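Local structure of autolysin E (Staphylococcus aureus, 4PI9) at residues E92-N97 / G163-R168; V102-V107 / N129-G134; N169-N174 / H192-D197. The protein probably cleaves the glycan strands of bacterial cell-wall peptidoglycan as an endo-beta-N-acetylglucosaminidase, and is seen here with a muramyl dipeptide bound in its groove. All blocks are in the same frame, centred on the assembly; numbering follows the deposited sequence.

Interaction 1 (E92-N97 / G163-R168). With 3LT ((4R)-4-[[(2S)-2-[[(2R)-2-[(2R,3S,4R,5R,6R)-5-acetamido-2-(hydroxymethyl)-3,6-bis(oxidanyl)oxan-4-yl]oxypropanoyl]amino]propanoyl]amino]-5-azanyl-5-oxidanylidene-pentanoic acid), chain L.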
loop_
_atom_site.group_PDB
_atom_site.type_symbol
_atom_site.label_atom_id
_atom_site.label_comp_id
_atom_site.label_asym_id
_atom_site.label_seq_id
_atom_site.Cartn_x
_atom_site.Cartn_y
_atom_site.Cartn_z
ATOM N N GLU A 92 -5.213 8.685 -13.215
ATOM C CA GLU A 92 -5.589 10.045 -13.673
ATOM C C GLU A 92 -6.709 10.626 -12.815
ATOM O O GLU A 92 -6.717 11.821 -12.539
ATOM C CB GLU A 92 -5.927 10.030 -15.166
ATOM C CG GLU A 92 -4.808 9.457 -16.056
ATOM C CD GLU A 92 -3.464 10.111 -15.839
ATOM O OE1 GLU A 92 -3.453 11.349 -15.757
ATOM O OE2 GLU A 92 -2.423 9.426 -15.944
ATOM N N LYS A 93 -7.615 9.821 -12.323
ATOM C CA LYS A 93 -8.727 10.385 -11.540
ATOM C C LYS A 93 -8.259 10.909 -10.196
ATOM O O LYS A 93 -8.660 11.979 -9.752
ATOM C CB LYS A 93 -9.822 9.355 -11.348
ATOM C CG LYS A 93 -10.646 9.118 -12.609
ATOM C CD LYS A 93 -11.541 7.877 -12.503
ATOM C CE LYS A 93 -12.611 8.033 -11.438
ATOM N NZ LYS A 93 -13.515 9.201 -11.694
ATOM N N TYR A 94 -7.370 10.162 -9.566
ATOM C CA TYR A 94 -7.033 10.419 -8.175
ATOM C C TYR A 94 -5.603 10.833 -7.972
ATOM O O TYR A 94 -5.219 11.097 -6.796
ATOM C CB TYR A 94 -7.369 9.184 -7.303
ATOM C CG TYR A 94 -8.865 8.948 -7.256
ATOM C CD1 TYR A 94 -9.694 9.904 -6.694
ATOM C CD2 TYR A 94 -9.444 7.833 -7.863
ATOM C CE1 TYR A 94 -11.090 9.744 -6.704
ATOM C CE2 TYR A 94 -10.843 7.699 -7.892
ATOM C CZ TYR A 94 -11.632 8.646 -7.306
ATOM O OH TYR A 94 -12.998 8.491 -7.321
ATOM N N GLU A 95 -4.813 10.946 -9.051
ATOM C CA GLU A 95 -3.473 11.436 -8.972
ATOM C C GLU A 95 -2.651 10.522 -8.048
ATOM O O GLU A 95 -2.090 10.927 -7.011
ATOM C CB GLU A 95 -3.436 12.928 -8.611
ATOM C CG GLU A 95 -2.074 13.505 -8.879
ATOM C CD GLU A 95 -1.935 14.969 -8.562
ATOM O OE1 GLU A 95 -2.650 15.461 -7.677
ATOM O OE2 GLU A 95 -1.023 15.553 -9.153
ATOM N N VAL A 96 -2.585 9.272 -8.477
ATOM C CA VAL A 96 -1.863 8.241 -7.705
ATOM C C VAL A 96 -0.924 7.551 -8.695
ATOM O O VAL A 96 -1.372 7.066 -9.717
ATOM C CB VAL A 96 -2.830 7.211 -7.107
ATOM C CG1 VAL A 96 -2.067 6.070 -6.478
ATOM C CG2 VAL A 96 -3.781 7.866 -6.114
ATOM N N ASN A 97 0.361 7.530 -8.379
ATOM C CA ASN A 97 1.425 6.922 -9.248
ATOM C C ASN A 97 1.014 5.509 -9.616
ATOM O O ASN A 97 0.827 4.680 -8.736
ATOM C CB ASN A 97 2.725 6.985 -8.484
ATOM C CG ASN A 97 3.904 6.366 -9.171
ATOM O OD1 ASN A 97 3.836 5.241 -9.683
ATOM N ND2 ASN A 97 5.046 7.038 -9.106
ATOM N N GLY A 163 -9.625 1.547 -4.400
ATOM C CA GLY A 163 -8.373 1.522 -3.638
ATOM C C GLY A 163 -7.627 2.797 -3.880
ATOM O O GLY A 163 -7.112 3.412 -2.907
ATOM N N ALA A 164 -7.485 3.235 -5.120
ATOM C CA ALA A 164 -6.794 4.479 -5.397
ATOM C C ALA A 164 -7.485 5.673 -4.704
ATOM O O ALA A 164 -6.829 6.553 -4.165
ATOM C CB ALA A 164 -6.722 4.742 -6.886
ATOM N N LYS A 165 -8.813 5.706 -4.744
ATOM C CA LYS A 165 -9.566 6.758 -4.095
ATOM C C LYS A 165 -9.281 6.806 -2.585
ATOM O O LYS A 165 -9.002 7.882 -2.024
ATOM C CB LYS A 165 -11.060 6.569 -4.334
ATOM C CG LYS A 165 -11.881 7.678 -3.716
ATOM C CD LYS A 165 -13.355 7.435 -3.929
ATOM C CE LYS A 165 -14.133 8.615 -3.355
ATOM N NZ LYS A 165 -15.545 8.256 -3.100
ATOM N N PHE A 166 -9.238 5.637 -1.971
ATOM C CA PHE A 166 -8.904 5.521 -0.538
ATOM C C PHE A 166 -7.486 5.983 -0.226
ATOM O O PHE A 166 -7.247 6.773 0.703
ATOM C CB PHE A 166 -9.061 4.085 -0.094
ATOM C CG PHE A 166 -8.586 3.827 1.312
ATOM C CD1 PHE A 166 -9.398 4.052 2.393
ATOM C CD2 PHE A 166 -7.308 3.366 1.536
ATOM C CE1 PHE A 166 -8.958 3.819 3.663
ATOM C CE2 PHE A 166 -6.837 3.134 2.810
ATOM C CZ PHE A 166 -7.666 3.353 3.872
ATOM N N ILE A 167 -6.528 5.494 -1.006
ATOM C CA ILE A 167 -5.129 5.889 -0.766
ATOM C C ILE A 167 -4.976 7.405 -0.879
ATOM O O ILE A 167 -4.304 8.072 -0.015
ATOM C CB ILE A 167 -4.188 5.129 -1.716
ATOM C CG1 ILE A 167 -4.188 3.633 -1.363
ATOM C CG2 ILE A 167 -2.823 5.746 -1.622
ATOM C CD1 ILE A 167 -3.864 2.734 -2.520
ATOM N N ARG A 168 -5.573 8.000 -1.911
ATOM C CA ARG A 168 -5.478 9.433 -2.122
ATOM C C ARG A 168 -6.116 10.163 -0.952
ATOM O O ARG A 168 -5.539 11.089 -0.362
ATOM C CB ARG A 168 -6.130 9.844 -3.476
ATOM C CG ARG A 168 -6.555 11.299 -3.596
ATOM C CD ARG A 168 -5.463 12.328 -3.363
ATOM N NE ARG A 168 -4.375 12.315 -4.331
ATOM C CZ ARG A 168 -3.307 13.082 -4.233
ATOM N NH1 ARG A 168 -2.358 13.003 -5.083
ATOM N NH2 ARG A 168 -3.258 13.970 -3.232
HETATM C CAA 3LT L . -3.971 -2.610 8.841
HETATM C CAJ 3LT L . -5.027 -1.502 8.586
HETATM C CAI 3LT L . -4.845 -0.429 9.712
HETATM C CAG 3LT L . -5.015 -1.108 11.082
HETATM C CAD 3LT L . -4.062 -2.326 11.190
HETATM C CAE 3LT L . -4.153 -3.114 12.520
HETATM C CAL 3LT L . -5.670 -0.588 6.358
HETATM C CAN 3LT L . -5.196 0.164 5.147
HETATM C CAP 3LT L . -5.397 1.767 8.911
HETATM C CAR 3LT L . -6.492 2.344 8.067
HETATM C CAQ 3LT L . -4.869 2.829 9.895
HETATM O OAB 3LT L . -4.028 -3.506 7.796
HETATM O OAO 3LT L . -5.798 0.601 9.612
HETATM O OAH 3LT L . -4.696 -0.136 12.108
HETATM O OAC 3LT L . -4.314 -3.241 10.095
HETATM O OAF 3LT L . -5.597 -3.278 12.687
HETATM O OAM 3LT L . -6.861 -0.843 6.481
HETATM O OAS 3LT L . -6.233 3.207 7.236
HETATM N NAK 3LT L . -4.759 -0.847 7.294
HETATM N NAT 3LT L . -7.731 1.859 8.250
HETATM C CAU 3LT L . -8.863 2.313 7.395
HETATM C CAW 3LT L . -9.864 3.335 7.981
HETATM C CAV 3LT L . -9.604 1.053 6.889
HETATM O OAX 3LT L . -9.928 4.472 7.111
HETATM C C 3LT L . -11.857 3.738 10.307
HETATM N N 3LT L . -9.532 3.787 9.348
HETATM O O 3LT L . -12.712 3.247 11.041
HETATM N NBH 3LT L . -12.115 4.817 9.552
HETATM C CA 3LT L . -10.409 3.137 10.314
HETATM C CB 3LT L . -10.390 1.581 10.106
HETATM C CD 3LT L . -9.122 -0.503 10.815
HETATM C CG 3LT L . -9.573 0.914 11.214
HETATM O OE2 3LT L . -8.859 -0.823 9.631
HETATM O OE1 3LT L . -9.098 -1.318 11.768
#
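R168 reaches back from the helix 156-172 to take up two backbone carbonyls at the C-terminal end of helix 84-94. Its NE donates to Y94 O at 2.9 Å, almost in line with the C=O bond, although that oxygen sits about 20° off the guanidinium plane. The second bond, from NH1 to E95 O, is 2.8 Å long and straighter at the hydrogen (163°), with the acceptor close to the plane of the group. Bends at chi2 and chi3, both near +60°, fold the arginine chain over so that neighbouring nitrogens face successive carbonyls. The carboxylate of E95 adds charge attraction alone: OE1 lies 3.6 Å from R168 NH1, well out of the guanidinium plane, and no N-H points at it. NH2 is engaged in turn by a salt bridge to E173.

This is an arginine bracing the C-terminal end of a helix, where E95 turns to positive phi and the chain heads for the next helix, 98-109, in the largely helical, lysozyme-clan catalytic fold. N97 caps that helix, its OD1 accepting from Y100 N while ND2 donates to Y212 OH.

Beside these polar contacts, the rest is largely apolar. K165 CB stands over one face of the Y94 ring, 3.8 Å from its centroid in a CH-pi contact, and the lysine chain crosses the ring on its way outward; K93 CB covers the opposite face. V96 CG2 comes nearest A164 O, at 3.8 Å, with A164 CB farther off, and passes R168 CB at 4.0 Å.

Interaction 2 (V102-V107 / N129-G134); sequences VSHALV and NFFGIG. With 3LT ((4R)-4-[[(2S)-2-[[(2R)-2-[(2R,3S,4R,5R,6R)-5-acetamido-2-(hydroxymethyl)-3,6-bis(oxidanyl)oxan-4-yl]oxypropanoyl]amino]propanoyl]amino]-5-azanyl-5-oxidanylidene-pentanoic acid), chain L.
F131 drives the edge of its ring into the face of H104, a T-shaped pair with centroids 5.3 Å apart and planes at 83°. The atom that touches is F131 CD1, 3.8 Å from H104 CG. With CG anti to its backbone N (chi1 -176°), H104 swings off helix 98-109 toward the loop and presents that face. Beside it the packing is equally close: F131 CE1 comes within 3.7 Å of A105 CB, and the CA-H of A105 points at F130 O across 3.5 Å. The phenyl ring of F130 itself turns away, toward helix 156-172.

Away from this buried packing, the two segments part. From G132 onward the loop leaves the helix for the substrate groove, held in shape by its own bonds. N129 OD1 accepts from F131 N at 3.3 Å, an Asx turn, while N129 ND2 donates to I133 O at 2.8 Å. At the far end the partly exposed G134 offers its N-H to the ligand carbonyl OAM, at 2.7 Å and nearly straight (169°).

No classical hydrogen bond joins helix to loop. H104 ND1 is instead engaged by Y100 OH, and F131 O by Y194 OH. Buried F130 O has the A105 CA-H as a feeble substitute for a true donor, which implies that ring packing and apolar contact, more than polar pairing, seat this ligand-binding loop on the helix.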
loop_
_atom_site.group_PDB
_atom_site.type_symbol
_atom_site.label_atom_id
_atom_site.label_comp_id
_atom_site.label_asym_id
_atom_site.label_seq_id
_atom_site.Cartn_x
_atom_site.Cartn_y
_atom_site.Cartn_z
ATOM N N VAL A 102 0.079 -0.405 -9.001
ATOM C CA VAL A 102 0.218 -1.774 -9.523
ATOM C C VAL A 102 1.061 -2.602 -8.556
ATOM O O VAL A 102 0.710 -3.746 -8.184
ATOM C CB VAL A 102 0.864 -1.796 -10.918
ATOM C CG1 VAL A 102 1.363 -3.194 -11.270
ATOM C CG2 VAL A 102 -0.137 -1.281 -11.935
ATOM N N SER A 103 2.145 -2.029 -8.095
ATOM C CA SER A 103 3.127 -2.750 -7.252
ATOM C C SER A 103 2.472 -3.086 -5.920
ATOM O O SER A 103 2.651 -4.216 -5.430
ATOM C CB SER A 103 4.365 -1.913 -7.024
ATOM O OG SER A 103 5.122 -1.688 -8.240
ATOM N N HIS A 104 1.728 -2.150 -5.340
ATOM C CA HIS A 104 1.017 -2.371 -4.099
ATOM C C HIS A 104 0.017 -3.508 -4.293
ATOM O O HIS A 104 0.025 -4.503 -3.510
ATOM C CB HIS A 104 0.368 -1.093 -3.665
ATOM C CG HIS A 104 -0.326 -1.159 -2.323
ATOM N ND1 HIS A 104 -0.768 -0.032 -1.710
ATOM C CD2 HIS A 104 -0.573 -2.186 -1.474
ATOM C CE1 HIS A 104 -1.321 -0.359 -0.556
ATOM N NE2 HIS A 104 -1.187 -1.642 -0.377
ATOM N N ALA A 105 -0.825 -3.428 -5.341
ATOM C CA ALA A 105 -1.786 -4.524 -5.623
ATOM C C ALA A 105 -1.122 -5.875 -5.805
ATOM O O ALA A 105 -1.674 -6.916 -5.377
ATOM C CB ALA A 105 -2.554 -4.184 -6.868
ATOM N N LEU A 106 0.033 -5.919 -6.436
ATOM C CA LEU A 106 0.747 -7.181 -6.695
ATOM C C LEU A 106 1.210 -7.766 -5.390
ATOM O O LEU A 106 1.069 -8.968 -5.158
ATOM C CB LEU A 106 1.904 -7.014 -7.664
ATOM C CG LEU A 106 1.467 -6.757 -9.129
ATOM C CD1 LEU A 106 2.695 -6.462 -9.971
ATOM C CD2 LEU A 106 0.624 -7.918 -9.707
ATOM N N VAL A 107 1.754 -6.939 -4.518
ATOM C CA VAL A 107 2.201 -7.486 -3.226
ATOM C C VAL A 107 1.019 -8.027 -2.455
ATOM O O VAL A 107 1.059 -9.210 -2.011
ATOM C CB VAL A 107 3.000 -6.452 -2.427
ATOM C CG1 VAL A 107 3.364 -7.050 -1.057
ATOM C CG2 VAL A 107 4.293 -6.164 -3.155
ATOM N N ASN A 129 -11.023 -6.672 -2.954
ATOM C CA ASN A 129 -10.105 -5.733 -2.235
ATOM C C ASN A 129 -8.693 -6.071 -2.585
ATOM O O ASN A 129 -8.219 -7.134 -2.277
ATOM C CB ASN A 129 -10.362 -5.920 -0.731
ATOM C CG ASN A 129 -9.701 -4.873 0.141
ATOM O OD1 ASN A 129 -8.662 -4.294 -0.185
ATOM N ND2 ASN A 129 -10.278 -4.694 1.306
ATOM N N PHE A 130 -7.992 -5.149 -3.294
ATOM C CA PHE A 130 -6.646 -5.468 -3.757
ATOM C C PHE A 130 -5.556 -4.679 -3.028
ATOM O O PHE A 130 -4.394 -4.825 -3.353
ATOM C CB PHE A 130 -6.509 -5.184 -5.270
ATOM C CG PHE A 130 -7.515 -5.947 -6.147
ATOM C CD1 PHE A 130 -7.850 -7.243 -5.856
ATOM C CD2 PHE A 130 -8.017 -5.377 -7.295
ATOM C CE1 PHE A 130 -8.723 -7.944 -6.667
ATOM C CE2 PHE A 130 -8.877 -6.064 -8.109
ATOM C CZ PHE A 130 -9.256 -7.348 -7.772
ATOM N N PHE A 131 -5.937 -3.996 -1.959
ATOM C CA PHE A 131 -4.963 -3.124 -1.286
ATOM C C PHE A 131 -4.943 -3.289 0.235
ATOM O O PHE A 131 -4.407 -2.423 0.909
ATOM C CB PHE A 131 -5.208 -1.676 -1.688
ATOM C CG PHE A 131 -5.098 -1.454 -3.177
ATOM C CD1 PHE A 131 -3.847 -1.268 -3.798
ATOM C CD2 PHE A 131 -6.236 -1.428 -3.934
ATOM C CE1 PHE A 131 -3.772 -1.070 -5.179
ATOM C CE2 PHE A 131 -6.172 -1.214 -5.270
ATOM C CZ PHE A 131 -4.954 -1.102 -5.911
ATOM N N GLY A 132 -5.485 -4.391 0.752
ATOM C CA GLY A 132 -5.446 -4.607 2.227
ATOM C C GLY A 132 -6.147 -3.541 3.044
ATOM O O GLY A 132 -5.615 -3.111 4.107
ATOM N N ILE A 133 -7.286 -3.049 2.565
ATOM C CA ILE A 133 -7.978 -1.933 3.143
ATOM C C ILE A 133 -9.078 -2.458 4.045
ATOM O O ILE A 133 -10.054 -3.097 3.587
ATOM C CB ILE A 133 -8.593 -0.963 2.098
ATOM C CG1 ILE A 133 -7.499 -0.380 1.222
ATOM C CG2 ILE A 133 -9.374 0.142 2.744
ATOM C CD1 ILE A 133 -7.963 0.263 -0.076
ATOM N N GLY A 134 -8.928 -2.185 5.340
ATOM C CA GLY A 134 -9.893 -2.664 6.308
ATOM C C GLY A 134 -9.927 -4.171 6.454
ATOM O O GLY A 134 -9.042 -4.905 6.035
HETATM C CAA 3LT L . -3.971 -2.610 8.841
HETATM C CAJ 3LT L . -5.027 -1.502 8.586
HETATM C CAI 3LT L . -4.845 -0.429 9.712
HETATM C CAG 3LT L . -5.015 -1.108 11.082
HETATM C CAD 3LT L . -4.062 -2.326 11.190
HETATM C CAE 3LT L . -4.153 -3.114 12.520
HETATM C CAL 3LT L . -5.670 -0.588 6.358
HETATM C CAN 3LT L . -5.196 0.164 5.147
HETATM C CAP 3LT L . -5.397 1.767 8.911
HETATM C CAR 3LT L . -6.492 2.344 8.067
HETATM C CAQ 3LT L . -4.869 2.829 9.895
HETATM O OAB 3LT L . -4.028 -3.506 7.796
HETATM O OAO 3LT L . -5.798 0.601 9.612
HETATM O OAH 3LT L . -4.696 -0.136 12.108
HETATM O OAC 3LT L . -4.314 -3.241 10.095
HETATM O OAF 3LT L . -5.597 -3.278 12.687
HETATM O OAM 3LT L . -6.861 -0.843 6.481
HETATM O OAS 3LT L . -6.233 3.207 7.236
HETATM N NAK 3LT L . -4.759 -0.847 7.294
HETATM N NAT 3LT L . -7.731 1.859 8.250
HETATM C CAU 3LT L . -8.863 2.313 7.395
HETATM C CAW 3LT L . -9.864 3.335 7.981
HETATM C CAV 3LT L . -9.604 1.053 6.889
HETATM O OAX 3LT L . -9.928 4.472 7.111
HETATM C C 3LT L . -11.857 3.738 10.307
HETATM N N 3LT L . -9.532 3.787 9.348
HETATM O O 3LT L . -12.712 3.247 11.041
HETATM N NBH 3LT L . -12.115 4.817 9.552
HETATM C CA 3LT L . -10.409 3.137 10.314
HETATM C CB 3LT L . -10.390 1.581 10.106
HETATM C CD 3LT L . -9.122 -0.503 10.815
HETATM C CG 3LT L . -9.573 0.914 11.214
HETATM O OE2 3LT L . -8.859 -0.823 9.631
HETATM O OE1 3LT L . -9.098 -1.318 11.768
#

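Interaction 3 (N169-N174 / H192-D197); sequences NEYFEN and HQYASD. With 3LT ((4R)-4-[[(2S)-2-[[(2R)-2-[(2R,3S,4R,5R,6R)-5-acetamido-2-(hydroxymethyl)-3,6-bis(oxidanyl)oxan-4-yl]oxypropanoyl]amino]propanoyl]amino]-5-azanyl-5-oxidanylidene-pentanoic acid), chain L; SO4 (sulfate ion), chain B.
Y171 is sandwiched between H192 and Y194, an aromatic cluster that packs the last part of helix 156-172 against the loop before helix 200-215 and forms part of the muramyl dipeptide site in this lysozyme-clan domain. Two kinds of ring contact build it. H192 makes an offset stack on one face of Y171, centroids 4.3 Å apart and planes at 22°. Its CE1 reaches 3.4 Å from Y171 CZ. On the opposite face Y194, its CG turned anti to the backbone N (chi1 -159°), presents an edge, CD2 standing 3.6 Å from Y171 CE1.

At the imidazole edge, the ring carbon H192 CE1 makes a short approach of 3.0 Å to E170 O. Hydrogen bonds lie apart from it: H192 ND1 bonds to Q176 OE1, which also accepts from N174 ND2. Past the rings, backbone N-H groups of S196 and, weakly, D197 hold a sulfate ion, probably from the crystallisation liquor.

Ligand contacts make the third group. Y171 OH donates to OAS of the lactyl carbonyl at 2.8 Å. The acetamido NAK donates to Y194 O at 2.9 Å, and its methyl carbon CAN sits over the centre of the Y194 ring, 3.6 Å above the plane.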
loop_
_atom_site.group_PDB
_atom_site.type_symbol
_atom_site.label_atom_id
_atom_site.label_comp_id
_atom_site.label_asym_id
_atom_site.label_seq_id
_atom_site.Cartn_x
_atom_site.Cartn_y
_atom_site.Cartn_z
ATOM N N ASN A 169 -7.357 9.799 -0.670
ATOM C CA ASN A 169 -8.116 10.634 0.299
ATOM C C ASN A 169 -7.722 10.388 1.725
ATOM O O ASN A 169 -7.877 11.313 2.536
ATOM C CB ASN A 169 -9.593 10.333 0.158
ATOM C CG ASN A 169 -10.199 10.933 -1.116
ATOM O OD1 ASN A 169 -9.714 11.918 -1.668
ATOM N ND2 ASN A 169 -11.295 10.350 -1.552
ATOM N N GLU A 170 -7.298 9.171 2.082
ATOM C CA GLU A 170 -6.985 8.842 3.466
ATOM C C GLU A 170 -5.505 8.905 3.865
ATOM O O GLU A 170 -5.181 9.162 5.032
ATOM C CB GLU A 170 -7.555 7.487 3.822
ATOM C CG GLU A 170 -9.071 7.404 3.574
ATOM C CD GLU A 170 -9.865 8.475 4.311
ATOM O OE1 GLU A 170 -9.560 8.697 5.503
ATOM O OE2 GLU A 170 -10.787 9.065 3.681
ATOM N N TYR A 171 -4.619 8.711 2.893
ATOM C CA TYR A 171 -3.142 8.787 3.119
ATOM C C TYR A 171 -2.568 9.998 2.468
ATOM O O TYR A 171 -1.911 10.823 3.159
ATOM C CB TYR A 171 -2.441 7.461 2.684
ATOM C CG TYR A 171 -2.677 6.394 3.730
ATOM C CD1 TYR A 171 -3.928 5.765 3.826
ATOM C CD2 TYR A 171 -1.781 6.169 4.783
ATOM C CE1 TYR A 171 -4.214 4.863 4.842
ATOM C CE2 TYR A 171 -2.075 5.278 5.798
ATOM C CZ TYR A 171 -3.318 4.662 5.865
ATOM O OH TYR A 171 -3.550 3.772 6.910
ATOM N N PHE A 172 -2.729 10.187 1.155
ATOM C CA PHE A 172 -2.022 11.300 0.497
ATOM C C PHE A 172 -2.512 12.665 1.017
ATOM O O PHE A 172 -1.693 13.606 1.206
ATOM C CB PHE A 172 -2.126 11.244 -1.025
ATOM C CG PHE A 172 -1.481 10.036 -1.678
ATOM C CD1 PHE A 172 -0.624 9.170 -0.973
ATOM C CD2 PHE A 172 -1.638 9.817 -3.038
ATOM C CE1 PHE A 172 -0.028 8.113 -1.615
ATOM C CE2 PHE A 172 -1.007 8.755 -3.675
ATOM C CZ PHE A 172 -0.195 7.924 -2.979
ATOM N N GLU A 173 -3.804 12.766 1.284
ATOM C CA GLU A 173 -4.364 14.010 1.816
ATOM C C GLU A 173 -4.063 14.174 3.296
ATOM O O GLU A 173 -4.404 15.236 3.876
ATOM C CB GLU A 173 -5.876 14.029 1.526
ATOM C CG GLU A 173 -6.208 14.243 0.064
ATOM C CD GLU A 173 -5.614 15.497 -0.533
ATOM O OE1 GLU A 173 -5.743 16.646 0.026
ATOM O OE2 GLU A 173 -4.985 15.371 -1.599
ATOM N N ASN A 174 -3.476 13.150 3.931
ATOM C CA ASN A 174 -3.047 13.197 5.336
ATOM C C ASN A 174 -1.507 13.351 5.450
ATOM O O ASN A 174 -0.930 13.048 6.482
ATOM C CB ASN A 174 -3.469 11.968 6.063
ATOM C CG ASN A 174 -3.307 12.099 7.576
ATOM O OD1 ASN A 174 -3.837 13.065 8.179
ATOM N ND2 ASN A 174 -2.677 11.096 8.219
ATOM N N HIS A 192 -2.327 5.535 12.426
ATOM C CA HIS A 192 -2.675 5.669 11.032
ATOM C C HIS A 192 -1.579 5.124 10.122
ATOM O O HIS A 192 -1.189 5.776 9.146
ATOM C CB HIS A 192 -3.013 7.093 10.647
ATOM C CG HIS A 192 -3.878 7.168 9.444
ATOM N ND1 HIS A 192 -3.405 7.531 8.204
ATOM C CD2 HIS A 192 -5.172 6.803 9.268
ATOM C CE1 HIS A 192 -4.392 7.479 7.332
ATOM N NE2 HIS A 192 -5.468 6.988 7.938
ATOM N N GLN A 193 -1.177 3.892 10.419
ATOM C CA GLN A 193 -0.178 3.177 9.625
ATOM C C GLN A 193 -0.829 2.130 8.748
ATOM O O GLN A 193 -1.754 1.429 9.148
ATOM C CB GLN A 193 0.849 2.558 10.554
ATOM C CG GLN A 193 1.708 3.674 11.099
ATOM C CD GLN A 193 2.790 3.398 12.112
ATOM O OE1 GLN A 193 3.474 4.379 12.462
ATOM N NE2 GLN A 193 2.945 2.197 12.600
ATOM N N TYR A 194 -0.292 1.991 7.520
ATOM C CA TYR A 194 -1.020 1.242 6.491
ATOM C C TYR A 194 -1.055 -0.232 6.760
ATOM O O TYR A 194 -2.044 -0.916 6.389
ATOM C CB TYR A 194 -0.453 1.542 5.104
ATOM C CG TYR A 194 -1.450 1.232 4.003
ATOM C CD1 TYR A 194 -1.596 -0.074 3.578
ATOM C CD2 TYR A 194 -2.209 2.212 3.436
ATOM C CE1 TYR A 194 -2.541 -0.407 2.624
ATOM C CE2 TYR A 194 -3.132 1.887 2.447
ATOM C CZ TYR A 194 -3.279 0.579 2.091
ATOM O OH TYR A 194 -4.238 0.306 1.117
ATOM N N ALA A 195 0.018 -0.770 7.339
ATOM C CA ALA A 195 0.169 -2.201 7.531
ATOM C C ALA A 195 0.993 -2.501 8.743
ATOM O O ALA A 195 1.771 -1.652 9.221
ATOM C CB ALA A 195 0.840 -2.796 6.299
ATOM N N SER A 196 0.817 -3.724 9.259
ATOM C CA SER A 196 1.612 -4.271 10.331
ATOM C C SER A 196 2.930 -4.951 9.911
ATOM O O SER A 196 3.900 -4.954 10.690
ATOM C CB SER A 196 0.772 -5.268 11.119
ATOM O OG SER A 196 -0.387 -4.640 11.669
ATOM N N ASP A 197 3.021 -5.444 8.670
ATOM C CA ASP A 197 4.265 -6.038 8.198
ATOM C C ASP A 197 5.382 -5.018 8.178
ATOM O O ASP A 197 5.318 -4.020 7.474
ATOM C CB ASP A 197 4.019 -6.622 6.830
ATOM C CG ASP A 197 5.229 -7.295 6.208
ATOM O OD1 ASP A 197 6.323 -7.396 6.800
ATOM O OD2 ASP A 197 5.036 -7.707 5.032
HETATM C CAA 3LT L . -3.971 -2.610 8.841
HETATM C CAJ 3LT L . -5.027 -1.502 8.586
HETATM C CAI 3LT L . -4.845 -0.429 9.712
HETATM C CAG 3LT L . -5.015 -1.108 11.082
HETATM C CAD 3LT L . -4.062 -2.326 11.190
HETATM C CAE 3LT L . -4.153 -3.114 12.520
HETATM C CAL 3LT L . -5.670 -0.588 6.358
HETATM C CAN 3LT L . -5.196 0.164 5.147
HETATM C CAP 3LT L . -5.397 1.767 8.911
HETATM C CAR 3LT L . -6.492 2.344 8.067
HETATM C CAQ 3LT L . -4.869 2.829 9.895
HETATM O OAB 3LT L . -4.028 -3.506 7.796
HETATM O OAO 3LT L . -5.798 0.601 9.612
HETATM O OAH 3LT L . -4.696 -0.136 12.108
HETATM O OAC 3LT L . -4.314 -3.241 10.095
HETATM O OAF 3LT L . -5.597 -3.278 12.687
HETATM O OAM 3LT L . -6.861 -0.843 6.481
HETATM O OAS 3LT L . -6.233 3.207 7.236
HETATM N NAK 3LT L . -4.759 -0.847 7.294
HETATM N NAT 3LT L . -7.731 1.859 8.250
HETATM C CAU 3LT L . -8.863 2.313 7.395
HETATM C CAW 3LT L . -9.864 3.335 7.981
HETATM C CAV 3LT L . -9.604 1.053 6.889
HETATM O OAX 3LT L . -9.928 4.472 7.111
HETATM C C 3LT L . -11.857 3.738 10.307
HETATM N N 3LT L . -9.532 3.787 9.348
HETATM O O 3LT L . -12.712 3.247 11.041
HETATM N NBH 3LT L . -12.115 4.817 9.552
HETATM C CA 3LT L . -10.409 3.137 10.314
HETATM C CB 3LT L . -10.390 1.581 10.106
HETATM C CD 3LT L . -9.122 -0.503 10.815
HETATM C CG 3LT L . -9.573 0.914 11.214
HETATM O OE2 3LT L . -8.859 -0.823 9.631
HETATM O OE1 3LT L . -9.098 -1.318 11.768
HETATM S S SO4 B . -1.368 -5.943 7.203
HETATM O O1 SO4 B . -1.687 -5.405 5.838
HETATM O O2 SO4 B . -1.943 -5.050 8.273
HETATM O O3 SO4 B . 0.136 -6.258 7.251
HETATM O O4 SO4 B . -2.200 -7.211 7.328
#

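In the fold
All three contacts belong to one glucosaminidase domain, their centres about 13 Å from one another. Helix 156-172 ties them together: it supplies one side of interactions 1 and 3, where I167 O probably accepts from F172 N at the wider pi-type turn of 169-172, while G163 and F166 pack on the loop of interaction 2. Along the chain, interaction 2 falls between the two halves of interaction 1, and 192-197 comes last. I133 and H104 of interaction 2 pack on Y194. The Y94/R168 contact lies on the side of helix 156-172 away from the muramyl dipeptide, which F166 reaches; G134 and Y194 from two loops and Y171 from the helix bind it.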